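Local atomic coordinates of hypothetical protein (Aquifex aeolicus, PDB entry 2HEK), a protein that is of unknown function but binds zinc and GDP at separate sites and belongs to the HD-domain family, possibly with dGTPase activity. Residues Met216-Tyr221 and Lys347-Tyr352; Tyr59-Arg64 and Arg184-Leu189; Glu300-Lys305 and Tyr352-Asp357. All blocks are in the same frame, centred on the assembly; numbering follows the deposited sequence.

Contact 1: residues Met216-Tyr221 and Lys347-Tyr352; sequences MYVQVY and KPIKLY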
loop_
_atom_site.group_PDB
_atom_site.type_symbol
_atom_site.label_atom_id
_atom_site.label_comp_id
_atom_site.label_asym_id
_atom_site.label_seq_id
_atom_site.Cartn_x
_atom_site.Cartn_y
_atom_site.Cartn_z
ATOM N N MET A 216 -14.504 11.332 3.196
ATOM C CA MET A 216 -14.419 11.405 4.656
ATOM C C MET A 216 -15.704 11.962 5.268
ATOM O O MET A 216 -16.141 11.483 6.317
ATOM C CB MET A 216 -13.201 12.203 5.116
ATOM C CG MET A 216 -11.864 11.496 4.794
ATOM S SD MET A 216 -11.798 9.779 5.478
ATOM C CE MET A 216 -11.989 10.067 7.218
ATOM N N TYR A 217 -16.300 12.971 4.632
ATOM C CA TYR A 217 -17.575 13.531 5.121
ATOM C C TYR A 217 -18.723 12.549 5.064
ATOM O O TYR A 217 -19.429 12.357 6.064
ATOM C CB TYR A 217 -17.944 14.858 4.408
ATOM C CG TYR A 217 -17.267 15.984 5.102
ATOM C CD1 TYR A 217 -15.968 16.350 4.754
ATOM C CD2 TYR A 217 -17.862 16.599 6.198
ATOM C CE1 TYR A 217 -15.291 17.329 5.459
ATOM C CE2 TYR A 217 -17.203 17.596 6.910
ATOM C CZ TYR A 217 -15.918 17.955 6.526
ATOM O OH TYR A 217 -15.241 18.950 7.208
ATOM N N VAL A 218 -18.906 11.897 3.913
ATOM C CA VAL A 218 -20.050 10.990 3.799
ATOM C C VAL A 218 -19.868 9.720 4.628
ATOM O O VAL A 218 -20.836 9.214 5.221
ATOM C CB VAL A 218 -20.465 10.669 2.340
ATOM C CG1 VAL A 218 -20.941 11.949 1.673
ATOM C CG2 VAL A 218 -19.346 9.983 1.543
ATOM N N GLN A 219 -18.637 9.224 4.697
ATOM C CA GLN A 219 -18.424 7.928 5.358
ATOM C C GLN A 219 -18.296 8.091 6.879
ATOM O O GLN A 219 -18.811 7.255 7.646
ATOM C CB GLN A 219 -17.222 7.181 4.729
ATOM C CG GLN A 219 -16.802 5.846 5.392
ATOM C CD GLN A 219 -17.635 4.636 4.906
ATOM O OE1 GLN A 219 -18.686 4.803 4.277
ATOM N NE2 GLN A 219 -17.156 3.417 5.205
ATOM N N VAL A 220 -17.603 9.148 7.321
ATOM C CA VAL A 220 -17.244 9.269 8.750
ATOM C C VAL A 220 -17.885 10.475 9.470
ATOM O O VAL A 220 -18.663 10.289 10.421
ATOM C CB VAL A 220 -15.685 9.308 8.979
ATOM C CG1 VAL A 220 -15.391 9.469 10.468
ATOM C CG2 VAL A 220 -14.990 8.042 8.414
ATOM N N TYR A 221 -17.573 11.696 9.035
ATOM C CA TYR A 221 -17.960 12.880 9.827
ATOM C C TYR A 221 -19.497 13.027 9.873
ATOM O O TYR A 221 -20.065 13.507 10.868
ATOM C CB TYR A 221 -17.275 14.186 9.313
ATOM C CG TYR A 221 -15.746 14.082 9.088
ATOM C CD1 TYR A 221 -15.146 14.703 7.989
ATOM C CD2 TYR A 221 -14.913 13.357 9.981
ATOM C CE1 TYR A 221 -13.753 14.625 7.769
ATOM C CE2 TYR A 221 -13.520 13.253 9.747
ATOM C CZ TYR A 221 -12.956 13.910 8.654
ATOM O OH TYR A 221 -11.578 13.815 8.408
ATOM N N LYS A 347 -21.424 18.675 -6.308
ATOM C CA LYS A 347 -22.574 19.182 -5.576
ATOM C C LYS A 347 -22.326 19.128 -4.050
ATOM O O LYS A 347 -21.552 18.295 -3.577
ATOM C CB LYS A 347 -23.826 18.391 -5.980
ATOM C CG LYS A 347 -24.271 18.605 -7.447
ATOM C CD LYS A 347 -25.393 17.620 -7.868
ATOM C CE LYS A 347 -26.149 18.119 -9.121
ATOM N NZ LYS A 347 -27.251 17.193 -9.555
ATOM N N PRO A 348 -22.969 20.027 -3.284
ATOM C CA PRO A 348 -22.846 19.964 -1.828
ATOM C C PRO A 348 -23.504 18.724 -1.223
ATOM O O PRO A 348 -24.388 18.108 -1.821
ATOM C CB PRO A 348 -23.571 21.221 -1.351
ATOM C CG PRO A 348 -24.565 21.520 -2.461
ATOM C CD PRO A 348 -23.830 21.145 -3.719
ATOM N N ILE A 349 -23.028 18.333 -0.055
ATOM C CA ILE A 349 -23.653 17.243 0.675
ATOM C C ILE A 349 -24.824 17.843 1.453
ATOM O O ILE A 349 -24.646 18.814 2.182
ATOM C CB ILE A 349 -22.620 16.569 1.640
ATOM C CG1 ILE A 349 -21.480 15.923 0.832
ATOM C CG2 ILE A 349 -23.315 15.578 2.634
ATOM C CD1 ILE A 349 -20.135 15.752 1.654
ATOM N N LYS A 350 -26.003 17.254 1.326
ATOM C CA LYS A 350 -27.191 17.717 2.082
ATOM C C LYS A 350 -27.847 16.517 2.699
ATOM O O LYS A 350 -28.337 15.657 1.978
ATOM C CB LYS A 350 -28.193 18.395 1.135
ATOM C CG LYS A 350 -27.782 19.788 0.669
ATOM C CD LYS A 350 -28.603 20.237 -0.554
ATOM C CE LYS A 350 -29.963 20.810 -0.172
ATOM N NZ LYS A 350 -29.822 22.184 0.429
ATOM N N LEU A 351 -27.870 16.434 4.029
ATOM C CA LEU A 351 -28.463 15.284 4.681
ATOM C C LEU A 351 -29.320 15.754 5.827
ATOM O O LEU A 351 -28.906 16.641 6.599
ATOM C CB LEU A 351 -27.372 14.316 5.208
ATOM C CG LEU A 351 -26.527 13.522 4.187
ATOM C CD1 LEU A 351 -25.183 13.108 4.819
ATOM C CD2 LEU A 351 -27.261 12.289 3.687
ATOM N N TYR A 352 -30.496 15.149 5.965
ATOM C CA TYR A 352 -31.407 15.529 7.055
ATOM C C TYR A 352 -31.752 14.278 7.790
ATOM O O TYR A 352 -32.124 13.291 7.190
ATOM C CB TYR A 352 -32.682 16.217 6.496
ATOM C CG TYR A 352 -32.305 17.264 5.494
ATOM C CD1 TYR A 352 -32.312 16.973 4.137
ATOM C CD2 TYR A 352 -31.848 18.505 5.914
ATOM C CE1 TYR A 352 -31.919 17.927 3.211
ATOM C CE2 TYR A 352 -31.420 19.437 5.009
ATOM C CZ TYR A 352 -31.489 19.140 3.658
ATOM O OH TYR A 352 -31.067 20.069 2.755
#
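The ring of Tyr217, whose CB meets Ile349 across this contact, is covered on one face by Tyr221: CD1 of that residue stands 3.4 Å above the plane, over the ring centre. The relation is not mutual, since Tyr217 CD1 lies in the plane of the Tyr221 ring at its edge, while one face of Tyr221 receives the carbonyl oxygen Met216 O near its rim. Phe222 adds an edge-to-face partner for Tyr217.

Most of the contact is made by one methyl, Ile349 CD1. It approaches Tyr217 CB to 3.6 Å and lies 3.9 Å from Val218 CG1, touching two consecutive residues of the helix. With CG1 opposite the carbonyl carbon (chi1 -64°) and the chain then nearly extended (chi2 156°), the isoleucine carries this methyl toward the helix. Val218 offers CG1 to it, which also comes within 4.1 Å of Ile349 CG1, the two branched side chains lying at a slant to one another. Branching at the beta carbon suits Ile349 to an extended strand, and the short valine lets the helix come close. Val218 also packs on Arg204 of the second subunit.

The last turn of helix 203-221 is widened. Met216 O accepts from Val220 N at 2.9 Å and from Tyr221 N at 3.1 Å, the second bond being that of a pi-type turn. Ile349 is hydrogen-bonded through its backbone to Lys318 on strand 311-318, and its side chain also touches Phe222. The arrangement is that of a helix end laid by apolar side chains on the middle strand, 349-356, of a three-stranded antiparallel sheet.

Contact 2: residues Tyr59-Arg64 and Arg184-Leu189; sequences YHITER and RLISTL
Ile186 is the hub of this contact, meeting Ile61 and Arg64 of the neighbouring helix. Its CD1 lies 4.0 Å from Ile61 CG2 and only slightly farther from Ile61 CD1, so the terminal methyl rests against both branches of the facing isoleucine. The other branch, Ile186 CG2, lies 4.0 Å from the backbone oxygen Arg64 O, a van der Waals approach. Arg64 CB flanks the same Ile186 CD1 at 4.3 Å, but beyond it the arginine departs: with chi1 -73° and chi2 -78° the chain folds back along its own helix, and one face of the guanidinium lies over His60 CE1. Arginine suits this exposed position: its aliphatic root packs on Ile186 while the charged end leads away from it.

Met163 of helix 160-173 touches both Ile61 and Ile186, giving the pair a common apolar neighbour. Helices 51-69 and 160-173 are central to the HD domain: the first supplies the zinc ligand His54 and the second the zinc ligand Asp161, each side chain about 8 Å from that of Ile61.

Further out, the end of helix 183-187 is tied by the hydroxyls of Ser187 and of Thr188, just past the helix. Ser187 OG donates to Arg184 O at 2.8 Å, and Thr188 OG1 donates to Leu185 O at 3.0 Å, joining Thr188 N on the same face of that carbonyl. Ile186 O is hydrogen-bonded to Ser68 OG, a polar tie back to helix 51-69. Arg184 makes a salt bridge to Glu4 and a cation-pi contact with Phe12, both of the third subunit.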
loop_
_atom_site.group_PDB
_atom_site.type_symbol
_atom_site.label_atom_id
_atom_site.label_comp_id
_atom_site.label_asym_id
_atom_site.label_seq_id
_atom_site.Cartn_x
_atom_site.Cartn_y
_atom_site.Cartn_z
ATOM N N TYR A 59 2.772 19.834 11.987
ATOM C CA TYR A 59 4.150 20.325 11.971
ATOM C C TYR A 59 4.924 19.730 10.772
ATOM O O TYR A 59 5.574 20.451 10.049
ATOM C CB TYR A 59 4.834 19.964 13.275
ATOM C CG TYR A 59 6.328 20.215 13.361
ATOM C CD1 TYR A 59 7.263 19.265 12.894
ATOM C CD2 TYR A 59 6.814 21.388 13.971
ATOM C CE1 TYR A 59 8.678 19.514 12.994
ATOM C CE2 TYR A 59 8.196 21.633 14.093
ATOM C CZ TYR A 59 9.119 20.697 13.610
ATOM O OH TYR A 59 10.474 20.977 13.737
ATOM N N HIS A 60 4.849 18.421 10.566
ATOM C CA HIS A 60 5.574 17.760 9.470
ATOM C C HIS A 60 5.065 18.173 8.077
ATOM O O HIS A 60 5.865 18.477 7.156
ATOM C CB HIS A 60 5.424 16.236 9.659
ATOM C CG HIS A 60 5.964 15.443 8.519
ATOM N ND1 HIS A 60 7.313 15.255 8.323
ATOM C CD2 HIS A 60 5.338 14.796 7.504
ATOM C CE1 HIS A 60 7.498 14.523 7.232
ATOM N NE2 HIS A 60 6.315 14.227 6.725
ATOM N N ILE A 61 3.743 18.213 7.891
ATOM C CA ILE A 61 3.201 18.665 6.601
ATOM C C ILE A 61 3.490 20.158 6.338
ATOM O O ILE A 61 3.804 20.541 5.207
ATOM C CB ILE A 61 1.670 18.369 6.462
ATOM C CG1 ILE A 61 1.470 16.862 6.396
ATOM C CG2 ILE A 61 1.075 19.004 5.149
ATOM C CD1 ILE A 61 2.063 16.214 5.111
ATOM N N THR A 62 3.416 20.984 7.388
ATOM C CA THR A 62 3.785 22.396 7.261
ATOM C C THR A 62 5.224 22.525 6.772
ATOM O O THR A 62 5.482 23.331 5.883
ATOM C CB THR A 62 3.615 23.155 8.594
ATOM O OG1 THR A 62 2.243 23.022 9.022
ATOM C CG2 THR A 62 3.936 24.645 8.404
ATOM N N GLU A 63 6.142 21.753 7.361
ATOM C CA GLU A 63 7.557 21.704 6.910
ATOM C C GLU A 63 7.659 21.433 5.422
ATOM O O GLU A 63 8.362 22.157 4.672
ATOM C CB GLU A 63 8.343 20.639 7.682
ATOM C CG GLU A 63 9.891 20.641 7.470
ATOM C CD GLU A 63 10.572 19.818 8.557
ATOM O OE1 GLU A 63 10.279 18.598 8.658
ATOM O OE2 GLU A 63 11.382 20.392 9.342
ATOM N N ARG A 64 6.955 20.390 4.983
ATOM C CA ARG A 64 6.969 19.967 3.595
ATOM C C ARG A 64 6.471 21.070 2.674
ATOM O O ARG A 64 7.100 21.371 1.643
ATOM C CB ARG A 64 6.104 18.695 3.431
ATOM C CG ARG A 64 6.738 17.427 3.992
ATOM C CD ARG A 64 7.806 16.872 3.041
ATOM N NE ARG A 64 8.264 15.526 3.428
ATOM C CZ ARG A 64 9.307 15.270 4.223
ATOM N NH1 ARG A 64 10.030 16.262 4.733
ATOM N NH2 ARG A 64 9.632 14.009 4.510
ATOM N N ARG A 184 2.208 14.571 -4.048
ATOM C CA ARG A 184 2.001 15.164 -5.361
ATOM C C ARG A 184 1.321 16.527 -5.284
ATOM O O ARG A 184 1.804 17.483 -5.890
ATOM C CB ARG A 184 1.231 14.199 -6.302
ATOM C CG ARG A 184 0.951 14.781 -7.716
ATOM C CD ARG A 184 2.249 15.202 -8.457
ATOM N NE ARG A 184 1.938 15.515 -9.843
ATOM C CZ ARG A 184 2.823 15.902 -10.760
ATOM N NH1 ARG A 184 4.115 15.990 -10.453
ATOM N NH2 ARG A 184 2.407 16.165 -11.998
ATOM N N LEU A 185 0.231 16.638 -4.525
ATOM C CA LEU A 185 -0.469 17.918 -4.415
ATOM C C LEU A 185 0.478 18.972 -3.866
ATOM O O LEU A 185 0.616 20.057 -4.454
ATOM C CB LEU A 185 -1.713 17.816 -3.504
ATOM C CG LEU A 185 -2.531 19.101 -3.363
ATOM C CD1 LEU A 185 -2.976 19.772 -4.733
ATOM C CD2 LEU A 185 -3.731 18.888 -2.441
ATOM N N ILE A 186 1.142 18.660 -2.760
ATOM C CA ILE A 186 2.130 19.596 -2.177
ATOM C C ILE A 186 3.153 20.048 -3.244
ATOM O O ILE A 186 3.435 21.239 -3.354
ATOM C CB ILE A 186 2.835 18.980 -0.962
ATOM C CG1 ILE A 186 1.846 18.918 0.217
ATOM C CG2 ILE A 186 4.131 19.756 -0.575
ATOM C CD1 ILE A 186 2.308 18.115 1.404
ATOM N N SER A 187 3.670 19.126 -4.052
ATOM C CA SER A 187 4.719 19.499 -5.024
ATOM C C SER A 187 4.245 20.467 -6.117
ATOM O O SER A 187 5.061 21.188 -6.715
ATOM C CB SER A 187 5.370 18.255 -5.664
ATOM O OG SER A 187 4.509 17.720 -6.652
ATOM N N THR A 188 2.945 20.480 -6.387
ATOM C CA THR A 188 2.381 21.354 -7.416
ATOM C C THR A 188 1.851 22.687 -6.881
ATOM O O THR A 188 1.264 23.461 -7.645
ATOM C CB THR A 188 1.248 20.664 -8.224
ATOM O OG1 THR A 188 0.117 20.391 -7.366
ATOM C CG2 THR A 188 1.759 19.405 -8.821
ATOM N N LEU A 189 2.060 22.974 -5.596
ATOM C CA LEU A 189 1.537 24.215 -5.027
ATOM C C LEU A 189 2.495 25.312 -5.442
ATOM O O LEU A 189 3.675 25.046 -5.629
ATOM C CB LEU A 189 1.439 24.176 -3.487
ATOM C CG LEU A 189 0.463 23.136 -2.893
ATOM C CD1 LEU A 189 0.421 23.180 -1.349
ATOM C CD2 LEU A 189 -0.947 23.274 -3.532
#

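Contact 3: residues Glu300-Lys305 and Tyr352-Asp357; sequences ERLLEK and YRIYVD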
loop_
_atom_site.group_PDB
_atom_site.type_symbol
_atom_site.label_atom_id
_atom_site.label_comp_id
_atom_site.label_asym_id
_atom_site.label_seq_id
_atom_site.Cartn_x
_atom_site.Cartn_y
_atom_site.Cartn_z
ATOM N N GLU A 300 -43.048 17.346 10.985
ATOM C CA GLU A 300 -44.371 17.857 11.360
ATOM C C GLU A 300 -45.305 16.772 11.886
ATOM O O GLU A 300 -45.787 16.874 13.007
ATOM C CB GLU A 300 -44.996 18.637 10.204
ATOM C CG GLU A 300 -44.366 20.014 10.032
ATOM C CD GLU A 300 -45.352 21.080 9.564
ATOM O OE1 GLU A 300 -46.580 20.926 9.788
ATOM O OE2 GLU A 300 -44.888 22.082 8.980
ATOM N N ARG A 301 -45.537 15.733 11.093
ATOM C CA ARG A 301 -46.371 14.609 11.495
ATOM C C ARG A 301 -45.887 13.985 12.802
ATOM O O ARG A 301 -46.698 13.565 13.637
ATOM C CB ARG A 301 -46.415 13.553 10.383
ATOM C CG ARG A 301 -46.931 12.167 10.801
ATOM C CD ARG A 301 -48.474 12.096 10.967
ATOM N NE ARG A 301 -49.190 12.165 9.687
ATOM C CZ ARG A 301 -50.471 12.504 9.555
ATOM N NH1 ARG A 301 -51.198 12.810 10.629
ATOM N NH2 ARG A 301 -51.027 12.543 8.348
ATOM N N LEU A 302 -44.563 13.936 12.973
ATOM C CA LEU A 302 -43.945 13.319 14.133
ATOM C C LEU A 302 -44.190 14.148 15.371
ATOM O O LEU A 302 -44.561 13.599 16.406
ATOM C CB LEU A 302 -42.438 13.151 13.909
ATOM C CG LEU A 302 -41.638 12.289 14.879
ATOM C CD1 LEU A 302 -42.125 10.843 14.870
ATOM C CD2 LEU A 302 -40.176 12.358 14.480
ATOM N N LEU A 303 -43.974 15.458 15.276
ATOM C CA LEU A 303 -44.189 16.336 16.414
ATOM C C LEU A 303 -45.683 16.540 16.744
ATOM O O LEU A 303 -46.020 17.220 17.723
ATOM C CB LEU A 303 -43.487 17.682 16.220
ATOM C CG LEU A 303 -41.956 17.750 16.311
ATOM C CD1 LEU A 303 -41.506 19.202 16.337
ATOM C CD2 LEU A 303 -41.417 17.022 17.532
ATOM N N GLU A 304 -46.567 15.960 15.932
ATOM C CA GLU A 304 -47.990 15.946 16.247
ATOM C C GLU A 304 -48.250 14.886 17.301
ATOM O O GLU A 304 -49.027 15.107 18.231
ATOM C CB GLU A 304 -48.833 15.650 14.998
ATOM C CG GLU A 304 -49.074 16.858 14.074
ATOM C CD GLU A 304 -49.721 16.471 12.741
ATOM O OE1 GLU A 304 -50.243 15.336 12.637
ATOM O OE2 GLU A 304 -49.699 17.297 11.795
ATOM N N LYS A 305 -47.568 13.751 17.155
ATOM C CA LYS A 305 -47.831 12.551 17.949
ATOM C C LYS A 305 -46.930 12.347 19.176
ATOM O O LYS A 305 -47.389 11.822 20.192
ATOM C CB LYS A 305 -47.782 11.305 17.061
ATOM C CG LYS A 305 -48.918 11.211 16.056
ATOM C CD LYS A 305 -49.016 9.808 15.465
ATOM C CE LYS A 305 -50.293 9.630 14.637
ATOM N NZ LYS A 305 -50.090 9.940 13.190
ATOM N N TYR A 352 -30.496 15.149 5.965
ATOM C CA TYR A 352 -31.407 15.529 7.055
ATOM C C TYR A 352 -31.752 14.278 7.790
ATOM O O TYR A 352 -32.124 13.291 7.190
ATOM C CB TYR A 352 -32.682 16.217 6.496
ATOM C CG TYR A 352 -32.305 17.264 5.494
ATOM C CD1 TYR A 352 -32.312 16.973 4.137
ATOM C CD2 TYR A 352 -31.848 18.505 5.914
ATOM C CE1 TYR A 352 -31.919 17.927 3.211
ATOM C CE2 TYR A 352 -31.420 19.437 5.009
ATOM C CZ TYR A 352 -31.489 19.140 3.658
ATOM O OH TYR A 352 -31.067 20.069 2.755
ATOM N N ARG A 353 -31.581 14.295 9.100
ATOM C CA ARG A 353 -31.813 13.090 9.869
ATOM C C ARG A 353 -32.841 13.338 10.951
ATOM O O ARG A 353 -32.857 14.404 11.554
ATOM C CB ARG A 353 -30.504 12.564 10.513
ATOM C CG ARG A 353 -29.747 11.589 9.597
ATOM C CD ARG A 353 -29.005 12.302 8.498
ATOM N NE ARG A 353 -28.114 11.352 7.802
ATOM C CZ ARG A 353 -26.799 11.242 8.024
ATOM N NH1 ARG A 353 -26.183 12.047 8.904
ATOM N NH2 ARG A 353 -26.093 10.335 7.329
ATOM N N ILE A 354 -33.661 12.336 11.210
ATOM C CA ILE A 354 -34.547 12.378 12.398
ATOM C C ILE A 354 -34.249 11.149 13.238
ATOM O O ILE A 354 -34.203 10.028 12.732
ATOM C CB ILE A 354 -36.071 12.415 12.037
ATOM C CG1 ILE A 354 -36.391 13.636 11.171
ATOM C CG2 ILE A 354 -36.941 12.467 13.313
ATOM C CD1 ILE A 354 -37.835 13.644 10.600
ATOM N N TYR A 355 -34.037 11.375 14.518
ATOM C CA TYR A 355 -33.726 10.300 15.446
ATOM C C TYR A 355 -34.811 10.249 16.518
ATOM O O TYR A 355 -35.271 11.303 16.963
ATOM C CB TYR A 355 -32.421 10.639 16.169
ATOM C CG TYR A 355 -31.208 10.770 15.255
ATOM C CD1 TYR A 355 -30.775 12.014 14.837
ATOM C CD2 TYR A 355 -30.493 9.632 14.831
ATOM C CE1 TYR A 355 -29.628 12.162 14.009
ATOM C CE2 TYR A 355 -29.346 9.765 14.015
ATOM C CZ TYR A 355 -28.937 11.035 13.605
ATOM O OH TYR A 355 -27.826 11.210 12.800
ATOM N N VAL A 356 -35.156 9.046 16.971
ATOM C CA VAL A 356 -36.129 8.888 18.059
ATOM C C VAL A 356 -35.657 7.947 19.167
ATOM O O VAL A 356 -34.954 6.970 18.909
ATOM C CB VAL A 356 -37.503 8.390 17.538
ATOM C CG1 VAL A 356 -38.075 9.372 16.561
ATOM C CG2 VAL A 356 -37.364 7.050 16.869
ATOM N N ASP A 357 -36.052 8.262 20.398
ATOM C CA ASP A 357 -35.890 7.361 21.541
ATOM C C ASP A 357 -36.122 5.923 21.100
ATOM O O ASP A 357 -37.113 5.626 20.443
ATOM C CB ASP A 357 -36.881 7.759 22.635
ATOM C CG ASP A 357 -36.621 7.053 23.958
ATOM O OD1 ASP A 357 -36.391 7.767 24.964
ATOM O OD2 ASP A 357 -36.644 5.800 23.987
#
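Leu302 and Ile354 point toward each other from helix and strand, yet their side chains run past one another in opposite directions, meeting through one methyl each. Leu302 CD2 presses on Ile354 CG2 at 3.4 Å, tighter than usual van der Waals contact, which marks this as a squeezed point. The leucine gets there with CG trans to its backbone N (chi1 -168°), which carries the fork out to the strand. Ile354 presents its short CG2 branch, anti to the backbone N. Two residues on, Val356 also faces the helix, and its CG1 lies a looser 4.2 Å from the same Leu302 CD2. One leucine methyl thus serves two beta-branched residues, the kind favoured in strands, while the longer, flexible leucine suits the helix that must reach across.

Leu302 is enclosed further by Leu286 of strand 284-289 and Val311 of strand 311-318, the two strands flanking 349-356, and by Leu368 near the chain's end. Tyr355, pointing away from Leu302, packs on Ile228 instead, so this antiparallel sheet lies between helix 292-305 and helix 224-240.

Contacts 1 and 3 share strand 349-356 and meet at Tyr352, their centres about 21 Å apart. They use positions of opposite parity on the strand: Ile349 turns to helix 203-221, whereas Ile354 and Val356 turn to helix 292-305. Contact 2 is separate, its centre about 26 Å from that of contact 1 and about 46 Å from that of contact 3, on the opposite side of the chain's centre from the latter. The zinc site is near contacts 1 and 2, with the side chains of Tyr217 and Ile61 each about 11 Å from the metal. Contact 3 lies nearer a bound GDP, about 11 Å from the Val356 side chain, with the GDP-binding His282 about 10 Å from that side chain.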